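Side-chain contacts in TRNA nucleotidyl transferase-related protein (Thermotoga maritima, PDB 3H38), which probably adds nucleotides of the CCA sequence to the 3' end of tRNA, as a class II CCA-adding enzyme that uses CTP, ATP and magnesium: residues I19-L22 against F23-L26; G27-G30 against D31-N34; I267-V270 against E271-F274. One frame throughout, in Å; residues are numbered along the deposited sequence.

How the contacts relate
Contacts 1 and 2 come first along the chain, end to end on helix 17-32 of the nucleotidyltransferase head: residues 19-26 supply contact 1 and residues 27-34 take the helix to its C-terminal end, their centres 12 Å apart. Strand 37-40 of the mixed sheet follows. Contact 1 ties the helix to strand 56-60, contact 2 ties its far end to helix 64-72. Contact 3 comes much later, on helix 254-274, packed against helices 345-352 and 357-371, its nearest atoms about 29 Å from contact 1 and about 40 Å from contact 2. Each contact spans neighbouring turns of a helix, closing no long loop, so the three run in series without nesting or crossing.

Contact 1: residues I19-L22 against F23-L26; sequences ILNL and FRLL
Ile19 and Phe23, one turn apart on helix 17-32, lie side by side and point the same way, the methyl CG2 of Ile19 sitting 3.8 Å from CE2 of the Phe23 ring. Ile19 CG2 stands anti to its own backbone nitrogen, and this turns the branch along the helix toward the phenylalanine. Leu20 comes to the same ring from another direction: its CD2 meets Phe23 CD2 at 4.0 Å, in the ring plane at the edge, the side chains crossing at about a right angle. Further along, Leu22 CG lies 4.3 Å from Leu26 CD1.

On the exposed side, polar groups lie beside carbon and each other. Arg24, extended from CG to NE, runs back over the preceding turn and sets NH1 3.6 Å from Leu20 CD1. Asn21 OD1 lies at the guanidinium edge but 4.0 Å from Arg24 NH1, with the amide and guanidinium planes 60° apart.

The backbone is regular alpha-helix; Phe23 N to Ile19 O, at 3.0 Å and 170°, is the straightest of its four bonds here.

Beyond the helix, Ile56 of strand 56-60 touches Leu22, Phe23 and Leu26, and Phe43 meets the Phe23 ring edge to face. Phe23 packs near the magnesium-binding Asp55 and Asp57, whose side chains are about 8 Å from its own. Apolar groups thus pack on the sheet; Arg24 and Asn21 approach without a hydrogen bond.

Contact 2: residues G27-G30 against D31-N34; sequences GKFG and DEVN
A Schellman motif ends helix 17-32 here, and just ahead of it Lys28 and Glu32 join in a salt bridge one turn apart. Lys28 NZ lies 3.2 Å from Glu32 OE1, reaching that oxygen on its anti side, 28° out of the carboxylate plane. The lysine chain bends at chi2 and chi3, which brings it slantwise across the glutamate and leaves Lys28 CD 3.3 Å from Glu32 OE1. The second oxygen, OE2, is hydrogen-bonded to Tyr70 OH, so both oxygens have a partner. Glu32 OE2 also lies at the edge of the Phe29 ring, 3.9 Å from Phe29 CD2, with ring and carboxylate planes 31° apart.

In the head domain this end of the helix packs on helix 64-72, where Phe29 meets Phe67 and Ala71 and stands edge to face with Tyr70. Asp31 N and Glu32 N still bond Gly27 O and Lys28 O in regular alpha fashion. The pattern changes at Val33, whose N bonds Gly30 O at 3.2 Å from above the carbonyl plane. Asn34, with positive phi, is the C-prime residue; its N bonds Asp31 O at 3.1 Å, while Met35 N reaches back to Gly30 O.

Contact 3: residues I267-V270 against E271-F274; sequences IPWV and EENF
Trp269 O is gripped by two donors of Asn273: the side-chain ND2 at 2.7 Å, with an N-H...O angle of 162°, and the backbone N, which makes a weaker bond of 3.3 Å. This is the C-terminal part of helix 254-274, in the helical part of the chain that follows the head, and the side-chain amide here doubles an ordinary helix bond. The acceptor lies close to the amide plane of Asn273, which helps to fix the rotation of that group.

The same ND2 also hangs over the indole of Trp269, 3.4 Å above the ring plane and over its centre, the amide and ring planes 28° apart. With CG anti to the backbone nitrogen (chi1 -175°), the tryptophan ring swings forward along the helix and under the asparagine. A weak bond from ND2 to Glu272 OE1 gives the amide a second acceptor.

Lys364 of helix 357-371 makes a cation-pi contact with the indole, and Leu368 of that helix touches Trp269, Asn273 and Phe274. With an alanine in place of Trp269, Lys364 is likely to lose its cation-pi partner and the Asn273 amide the ring beneath it, with a gap opened beside Phe274 and Leu368. Val270 faces helix 345-352 instead, on Ile348 and Leu352; its CG1 lies 4.2 Å from Phe274 CB. Phe274 runs alongside Trp269, pointing the same way, and the indole's CZ3 comes up at the edge of the phenyl ring, 4.1 Å from Phe274 CE2.

Contact 1: residues I19-L22 against F23-L26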
loop_
_atom_site.group_PDB
_atom_site.type_symbol
_atom_site.label_atom_id
_atom_site.label_comp_id
_atom_site.label_asym_id
_atom_site.label_seq_id
_atom_site.Cartn_x
_atom_site.Cartn_y
_atom_site.Cartn_z
ATOM N N ILE A 19 -25.550 -10.569 11.560
ATOM C CA ILE A 19 -25.330 -9.734 10.395
ATOM C C ILE A 19 -26.270 -10.059 9.217
ATOM O O ILE A 19 -26.726 -9.158 8.504
ATOM C CB ILE A 19 -23.864 -9.890 9.977
ATOM C CG1 ILE A 19 -22.992 -8.957 10.820
ATOM C CG2 ILE A 19 -23.667 -9.653 8.497
ATOM C CD1 ILE A 19 -21.548 -8.938 10.393
ATOM N N LEU A 20 -26.564 -11.340 9.022
ATOM C CA LEU A 20 -27.559 -11.751 8.043
ATOM C C LEU A 20 -28.883 -11.083 8.333
ATOM O O LEU A 20 -29.559 -10.605 7.416
ATOM C CB LEU A 20 -27.762 -13.271 8.053
ATOM C CG LEU A 20 -27.448 -13.991 6.745
ATOM C CD1 LEU A 20 -28.373 -15.158 6.509
ATOM C CD2 LEU A 20 -27.551 -13.010 5.601
ATOM N N ASN A 21 -29.261 -11.074 9.610
ATOM C CA ASN A 21 -30.535 -10.497 10.010
ATOM C C ASN A 21 -30.616 -9.009 9.736
ATOM O O ASN A 21 -31.693 -8.478 9.463
ATOM C CB ASN A 21 -30.833 -10.798 11.472
ATOM C CG ASN A 21 -31.619 -12.090 11.641
ATOM O OD1 ASN A 21 -32.252 -12.585 10.691
ATOM N ND2 ASN A 21 -31.584 -12.646 12.850
ATOM N N LEU A 22 -29.456 -8.363 9.810
ATOM C CA LEU A 22 -29.275 -6.959 9.472
ATOM C C LEU A 22 -29.518 -6.698 7.981
ATOM O O LEU A 22 -30.293 -5.813 7.628
ATOM C CB LEU A 22 -27.843 -6.555 9.825
ATOM C CG LEU A 22 -27.457 -5.105 9.574
ATOM C CD1 LEU A 22 -28.423 -4.166 10.246
ATOM C CD2 LEU A 22 -26.046 -4.837 10.092
ATOM N N PHE A 23 -28.825 -7.458 7.123
ATOM C CA PHE A 23 -29.052 -7.418 5.684
ATOM C C PHE A 23 -30.554 -7.521 5.431
ATOM O O PHE A 23 -31.104 -6.793 4.605
ATOM C CB PHE A 23 -28.313 -8.557 4.956
ATOM C CG PHE A 23 -26.801 -8.357 4.829
ATOM C CD1 PHE A 23 -26.260 -7.124 4.514
ATOM C CD2 PHE A 23 -25.932 -9.428 4.981
ATOM C CE1 PHE A 23 -24.892 -6.948 4.385
ATOM C CE2 PHE A 23 -24.551 -9.259 4.858
ATOM C CZ PHE A 23 -24.033 -8.019 4.560
ATOM N N ARG A 24 -31.215 -8.414 6.166
ATOM C CA ARG A 24 -32.670 -8.571 6.066
ATOM C C ARG A 24 -33.422 -7.284 6.432
ATOM O O ARG A 24 -34.215 -6.765 5.634
ATOM C CB ARG A 24 -33.158 -9.779 6.872
ATOM C CG ARG A 24 -32.780 -11.119 6.240
ATOM C CD ARG A 24 -33.420 -12.345 6.945
ATOM N NE ARG A 24 -33.460 -13.511 6.052
ATOM C CZ ARG A 24 -32.688 -14.582 6.201
ATOM N NH1 ARG A 24 -31.853 -14.643 7.235
ATOM N NH2 ARG A 24 -32.762 -15.600 5.338
ATOM N N LEU A 25 -33.112 -6.728 7.577
ATOM C CA LEU A 25 -33.711 -5.489 7.991
ATOM C C LEU A 25 -33.556 -4.413 6.987
ATOM O O LEU A 25 -34.465 -3.712 6.728
ATOM C CB LEU A 25 -33.040 -4.997 9.238
ATOM C CG LEU A 25 -33.443 -5.613 10.537
ATOM C CD1 LEU A 25 -33.481 -4.501 11.538
ATOM C CD2 LEU A 25 -34.777 -6.231 10.353
ATOM N N LEU A 26 -32.361 -4.285 6.445
ATOM C CA LEU A 26 -32.061 -3.259 5.464
ATOM C C LEU A 26 -32.942 -3.456 4.236
ATOM O O LEU A 26 -33.476 -2.481 3.681
ATOM C CB LEU A 26 -30.581 -3.262 5.094
ATOM C CG LEU A 26 -29.593 -2.854 6.196
ATOM C CD1 LEU A 26 -28.164 -3.214 5.824
ATOM C CD2 LEU A 26 -29.687 -1.376 6.518
#

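Contact 2: residues G27-G30 against D31-N34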
loop_
_atom_site.group_PDB
_atom_site.type_symbol
_atom_site.label_atom_id
_atom_site.label_comp_id
_atom_site.label_asym_id
_atom_site.label_seq_id
_atom_site.Cartn_x
_atom_site.Cartn_y
_atom_site.Cartn_z
ATOM N N GLY A 27 -33.106 -4.712 3.826
ATOM C CA GLY A 27 -33.946 -5.029 2.685
ATOM C C GLY A 27 -35.341 -4.525 2.982
ATOM O O GLY A 27 -35.963 -3.833 2.172
ATOM N N LYS A 28 -35.800 -4.867 4.168
ATOM C CA LYS A 28 -37.107 -4.506 4.654
ATOM C C LYS A 28 -37.328 -3.014 4.701
ATOM O O LYS A 28 -38.366 -2.580 4.272
ATOM C CB LYS A 28 -37.357 -5.138 6.013
ATOM C CG LYS A 28 -38.656 -5.872 6.159
ATOM C CD LYS A 28 -39.838 -4.957 6.358
ATOM C CE LYS A 28 -40.981 -5.261 5.368
ATOM N NZ LYS A 28 -42.270 -4.549 5.616
ATOM N N PHE A 29 -36.349 -2.242 5.179
ATOM C CA PHE A 29 -36.414 -0.778 5.113
ATOM C C PHE A 29 -36.520 -0.321 3.672
ATOM O O PHE A 29 -37.166 0.682 3.386
ATOM C CB PHE A 29 -35.185 -0.104 5.727
ATOM C CG PHE A 29 -34.954 -0.439 7.164
ATOM C CD1 PHE A 29 -33.706 -0.246 7.737
ATOM C CD2 PHE A 29 -35.977 -0.963 7.948
ATOM C CE1 PHE A 29 -33.485 -0.562 9.069
ATOM C CE2 PHE A 29 -35.760 -1.279 9.278
ATOM C CZ PHE A 29 -34.513 -1.082 9.837
ATOM N N GLY A 30 -35.869 -1.048 2.765
ATOM C CA GLY A 30 -35.875 -0.687 1.357
ATOM C C GLY A 30 -37.307 -0.636 0.860
ATOM O O GLY A 30 -37.741 0.369 0.308
ATOM N N ASP A 31 -38.042 -1.722 1.075
ATOM C CA ASP A 31 -39.442 -1.816 0.686
ATOM C C ASP A 31 -40.300 -0.732 1.333
ATOM O O ASP A 31 -41.200 -0.184 0.702
ATOM C CB ASP A 31 -40.012 -3.174 1.082
ATOM C CG ASP A 31 -39.577 -4.277 0.148
ATOM O OD1 ASP A 31 -38.786 -3.971 -0.774
ATOM O OD2 ASP A 31 -40.029 -5.436 0.331
ATOM N N GLU A 32 -40.023 -0.435 2.593
ATOM C CA GLU A 32 -40.865 0.472 3.354
ATOM C C GLU A 32 -40.673 1.913 2.917
ATOM O O GLU A 32 -41.477 2.776 3.254
ATOM C CB GLU A 32 -40.603 0.324 4.850
ATOM C CG GLU A 32 -41.253 -0.917 5.451
ATOM C CD GLU A 32 -40.719 -1.238 6.836
ATOM O OE1 GLU A 32 -41.215 -2.204 7.450
ATOM O OE2 GLU A 32 -39.797 -0.537 7.308
ATOM N N VAL A 33 -39.606 2.163 2.164
ATOM C CA VAL A 33 -39.357 3.479 1.592
ATOM C C VAL A 33 -39.195 3.368 0.080
ATOM O O VAL A 33 -38.705 4.280 -0.573
ATOM C CB VAL A 33 -38.113 4.126 2.203
ATOM C CG1 VAL A 33 -38.352 4.413 3.671
ATOM C CG2 VAL A 33 -36.888 3.214 2.021
ATOM N N ASN A 34 -39.608 2.233 -0.471
ATOM C CA ASN A 34 -39.610 2.054 -1.920
ATOM C C ASN A 34 -38.268 2.247 -2.628
ATOM O O ASN A 34 -38.211 2.832 -3.706
ATOM C CB ASN A 34 -40.673 2.950 -2.560
ATOM C CG ASN A 34 -42.072 2.569 -2.138
ATOM O OD1 ASN A 34 -42.552 1.474 -2.452
ATOM N ND2 ASN A 34 -42.735 3.465 -1.408
#

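Contact 3: residues I267-V270 against E271-F274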
loop_
_atom_site.group_PDB
_atom_site.type_symbol
_atom_site.label_atom_id
_atom_site.label_comp_id
_atom_site.label_asym_id
_atom_site.label_seq_id
_atom_site.Cartn_x
_atom_site.Cartn_y
_atom_site.Cartn_z
ATOM N N ILE A 267 12.731 -6.162 4.802
ATOM C CA ILE A 267 11.869 -5.105 5.302
ATOM C C ILE A 267 11.219 -5.415 6.667
ATOM O O ILE A 267 11.127 -4.535 7.527
ATOM C CB ILE A 267 10.854 -4.675 4.223
ATOM C CG1 ILE A 267 11.497 -3.589 3.337
ATOM C CG2 ILE A 267 9.539 -4.187 4.857
ATOM C CD1 ILE A 267 10.634 -3.112 2.198
ATOM N N PRO A 268 10.800 -6.671 6.886
ATOM C CA PRO A 268 10.103 -6.940 8.145
ATOM C C PRO A 268 11.086 -6.991 9.311
ATOM O O PRO A 268 10.728 -6.594 10.422
ATOM C CB PRO A 268 9.467 -8.317 7.909
ATOM C CG PRO A 268 9.723 -8.655 6.448
ATOM C CD PRO A 268 10.931 -7.885 6.067
ATOM N N TRP A 269 12.302 -7.471 9.055
ATOM C CA TRP A 269 13.374 -7.442 10.054
ATOM C C TRP A 269 13.673 -6.003 10.463
ATOM O O TRP A 269 14.346 -5.771 11.454
ATOM C CB TRP A 269 14.648 -8.077 9.491
ATOM C CG TRP A 269 15.796 -8.219 10.473
ATOM C CD1 TRP A 269 16.188 -9.366 11.099
ATOM C CD2 TRP A 269 16.705 -7.198 10.914
ATOM N NE1 TRP A 269 17.270 -9.123 11.908
ATOM C CE2 TRP A 269 17.609 -7.800 11.814
ATOM C CE3 TRP A 269 16.839 -5.834 10.644
ATOM C CZ2 TRP A 269 18.632 -7.093 12.439
ATOM C CZ3 TRP A 269 17.853 -5.131 11.267
ATOM C CH2 TRP A 269 18.739 -5.763 12.155
ATOM N N VAL A 270 13.177 -5.038 9.693
ATOM C CA VAL A 270 13.428 -3.633 9.992
ATOM C C VAL A 270 12.255 -3.024 10.734
ATOM O O VAL A 270 12.441 -2.198 11.629
ATOM C CB VAL A 270 13.678 -2.798 8.725
ATOM C CG1 VAL A 270 13.739 -1.318 9.076
ATOM C CG2 VAL A 270 14.953 -3.234 8.038
ATOM N N GLU A 271 11.047 -3.412 10.336
ATOM C CA GLU A 271 9.844 -2.996 11.047
ATOM C C GLU A 271 9.887 -3.627 12.430
ATOM O O GLU A 271 9.304 -3.111 13.392
ATOM C CB GLU A 271 8.584 -3.444 10.305
ATOM C CG GLU A 271 8.408 -2.824 8.932
ATOM C CD GLU A 271 7.040 -3.110 8.337
ATOM O OE1 GLU A 271 6.348 -2.152 7.927
ATOM O OE2 GLU A 271 6.654 -4.296 8.280
ATOM N N GLU A 272 10.562 -4.773 12.486
ATOM C CA GLU A 272 10.827 -5.517 13.706
ATOM C C GLU A 272 11.801 -4.879 14.677
ATOM O O GLU A 272 11.501 -4.677 15.815
ATOM C CB GLU A 272 11.413 -6.864 13.273
ATOM C CG GLU A 272 11.631 -7.936 14.323
ATOM C CD GLU A 272 12.396 -9.158 13.763
ATOM O OE1 GLU A 272 13.488 -9.470 14.286
ATOM O OE2 GLU A 272 11.910 -9.813 12.806
ATOM N N ASN A 273 12.948 -4.482 14.196
ATOM C CA ASN A 273 13.980 -3.930 15.055
ATOM C C ASN A 273 13.977 -2.394 15.134
ATOM O O ASN A 273 14.593 -1.818 16.036
ATOM C CB ASN A 273 15.356 -4.472 14.646
ATOM C CG ASN A 273 15.480 -5.991 14.844
ATOM O OD1 ASN A 273 16.000 -6.455 15.866
ATOM N ND2 ASN A 273 15.003 -6.768 13.866
ATOM N N PHE A 274 13.271 -1.732 14.216
ATOM C CA PHE A 274 13.379 -0.272 14.108
ATOM C C PHE A 274 12.087 0.543 13.989
ATOM O O PHE A 274 12.129 1.778 14.048
ATOM C CB PHE A 274 14.352 0.112 12.989
ATOM C CG PHE A 274 15.790 -0.146 13.338
ATOM C CD1 PHE A 274 16.517 0.783 14.067
ATOM C CD2 PHE A 274 16.408 -1.331 12.966
ATOM C CE1 PHE A 274 17.848 0.542 14.406
ATOM C CE2 PHE A 274 17.736 -1.580 13.307
ATOM C CZ PHE A 274 18.454 -0.641 14.028
#